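Local coordinates for protein Cas13d (uncultured Ruminococcus sp, PDB 6IV9) that binds a CRISPR RNA and, as a Cas13d effector with two HEPN domains, probably matures that guide and cleaves target RNA, at residues 418-421 with 422-426. The protein carries 2 engineered substitutions. Sequence-based numbering, arbitrary orientation.
Sequences NDVA and AGEAL
Asp419 and Ala422 meet at the start of helix 420-432 in an N-cap, a worked example of how a side chain can serve an amide that the first turn of a helix leaves without a carbonyl from the turn before. Asp419 is also the residue at which helix 400-418 gives up helical geometry, so one aspartate forms the joint between two consecutive helices. The carboxylate reaches Ala422 because chi1, -161°, sets CG opposite the backbone N. Asp419 OD1 accepts from Ala422 N at 3.2 Å, the amide approaching from above the carboxylate plane, 65° out of it, and the bond is noticeably bent, with an N-H...O angle of 144°. The methyl group of Ala422 lies close against the same carboxylate, its CB 3.2 Å from Asp419 OD2. Meanwhile the carbonyl oxygen of Asp419 takes two weak bonds, from Ala422 N and Gly423 N, so Ala422 N is shared between side chain and main chain. The negative group at this helix end would probably be favoured by the helix dipole, and its side chain also touches Lys453 of helix 436-464. Were Asp419 replaced by alanine, Ala422 N would probably keep little beyond the weak bond to the main-chain carbonyl of that residue, and Lys453 would lose its acidic neighbour. One turn on, regular helical bonding takes over, and Glu424 N gives its hydrogen to Val420 O, 3.0 Å away. The exposed Glu424 side chain runs back across Val420, extended beyond CG, and its carboxylate makes no more than a loose approach, Glu424 OE2 to Val420 CG1 at 4.1 Å. On the next residue pair, Ala425 CB rests 3.6 Å from Ala421 O, the oxygen that accepts from Ala425 N at 2.9 Å.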
ATOM      1  N   ASN A 418     -31.196 -11.300   1.807  1.00 44.74           N
ATOM      2  CA  ASN A 418     -32.049 -12.475   1.516  1.00 45.99           C
ATOM      3  C   ASN A 418     -31.592 -13.787   2.152  1.00 50.49           C
ATOM      4  O   ASN A 418     -32.455 -14.537   2.570  1.00 50.10           O
ATOM      5  CB  ASN A 418     -32.126 -12.728   0.019  1.00 49.25           C
ATOM      6  CG  ASN A 418     -33.242 -13.683  -0.316  1.00 56.40           C
ATOM      7  OD1 ASN A 418     -34.390 -13.411  -0.007  1.00 58.83           O
ATOM      8  ND2 ASN A 418     -32.907 -14.805  -0.920  1.00 55.26           N
ATOM      9  N   ASP A 419     -30.302 -14.100   2.101  1.00 42.23           N
ATOM     10  CA  ASP A 419     -29.842 -15.415   2.593  1.00 38.16           C
ATOM     11  C   ASP A 419     -28.564 -15.264   3.415  1.00 40.21           C
ATOM     12  O   ASP A 419     -27.538 -15.750   2.994  1.00 37.58           O
ATOM     13  CB  ASP A 419     -29.672 -16.347   1.402  1.00 39.40           C
ATOM     14  CG  ASP A 419     -29.658 -17.811   1.764  1.00 42.00           C
ATOM     15  OD1 ASP A 419     -29.675 -18.096   2.942  1.00 44.93           O
ATOM     16  OD2 ASP A 419     -29.624 -18.629   0.850  1.00 43.06           O
ATOM     17  N   VAL A 420     -28.671 -14.646   4.576  1.00 39.55           N
ATOM     18  CA  VAL A 420     -27.502 -14.421   5.464  1.00 41.34           C
ATOM     19  C   VAL A 420     -26.924 -15.767   5.903  1.00 47.35           C
ATOM     20  O   VAL A 420     -25.711 -15.877   5.995  1.00 38.83           O
ATOM     21  CB  VAL A 420     -27.906 -13.537   6.647  1.00 41.95           C
ATOM     22  CG1 VAL A 420     -26.779 -13.381   7.643  1.00 47.31           C
ATOM     23  CG2 VAL A 420     -28.390 -12.187   6.165  1.00 45.83           C
ATOM     24  N   ALA A 421     -27.787 -16.754   6.125  1.00 37.92           N
ATOM     25  CA  ALA A 421     -27.353 -18.091   6.579  1.00 39.69           C
ATOM     26  C   ALA A 421     -26.436 -18.721   5.533  1.00 32.74           C
ATOM     27  O   ALA A 421     -25.474 -19.346   5.907  1.00 35.29           O
ATOM     28  CB  ALA A 421     -28.557 -18.949   6.848  1.00 40.50           C
ATOM     29  N   ALA A 422     -26.747 -18.537   4.258  1.00 34.10           N
ATOM     30  CA  ALA A 422     -25.914 -19.090   3.169  1.00 35.13           C
ATOM     31  C   ALA A 422     -24.515 -18.462   3.224  1.00 35.83           C
ATOM     32  O   ALA A 422     -23.564 -19.146   2.927  1.00 30.49           O
ATOM     33  CB  ALA A 422     -26.572 -18.845   1.842  1.00 40.43           C
ATOM     34  N   GLY A 423     -24.450 -17.169   3.521  1.00 35.24           N
ATOM     35  CA  GLY A 423     -23.158 -16.478   3.656  1.00 34.74           C
ATOM     36  C   GLY A 423     -22.367 -17.025   4.822  1.00 30.59           C
ATOM     37  O   GLY A 423     -21.223 -17.285   4.652  1.00 29.89           O
ATOM     38  N   GLU A 424     -23.016 -17.237   5.958  1.00 32.63           N
ATOM     39  CA  GLU A 424     -22.338 -17.782   7.157  1.00 34.68           C
ATOM     40  C   GLU A 424     -21.812 -19.178   6.829  1.00 32.40           C
ATOM     41  O   GLU A 424     -20.709 -19.485   7.211  1.00 32.36           O
ATOM     42  CB  GLU A 424     -23.297 -17.803   8.351  1.00 37.15           C
ATOM     43  CG  GLU A 424     -23.537 -16.440   8.951  1.00 41.20           C
ATOM     44  CD  GLU A 424     -24.641 -16.327   9.991  1.00 56.88           C
ATOM     45  OE1 GLU A 424     -25.406 -17.279  10.152  1.00 58.19           O
ATOM     46  OE2 GLU A 424     -24.728 -15.278  10.623  1.00 54.36           O
ATOM     47  N   ALA A 425     -22.602 -19.973   6.118  1.00 32.50           N
ATOM     48  CA  ALA A 425     -22.189 -21.344   5.758  1.00 32.17           C
ATOM     49  C   ALA A 425     -20.968 -21.294   4.842  1.00 29.61           C
ATOM     50  O   ALA A 425     -20.113 -22.125   4.978  1.00 30.17           O
ATOM     51  CB  ALA A 425     -23.327 -22.068   5.099  1.00 33.03           C
ATOM     52  N   LEU A 426     -20.960 -20.362   3.902  1.00 30.02           N
ATOM     53  CA  LEU A 426     -19.830 -20.228   2.957  1.00 26.70           C
ATOM     54  C   LEU A 426     -18.547 -19.860   3.713  1.00 24.35           C
ATOM     55  O   LEU A 426     -17.528 -20.458   3.460  1.00 27.91           O
ATOM     56  CB  LEU A 426     -20.208 -19.168   1.935  1.00 29.95           C
ATOM     57  CG  LEU A 426     -19.190 -18.948   0.837  1.00 28.46           C
ATOM     58  CD1 LEU A 426     -18.761 -20.261   0.247  1.00 31.16           C
ATOM     59  CD2 LEU A 426     -19.748 -18.033  -0.222  1.00 32.42           C
TER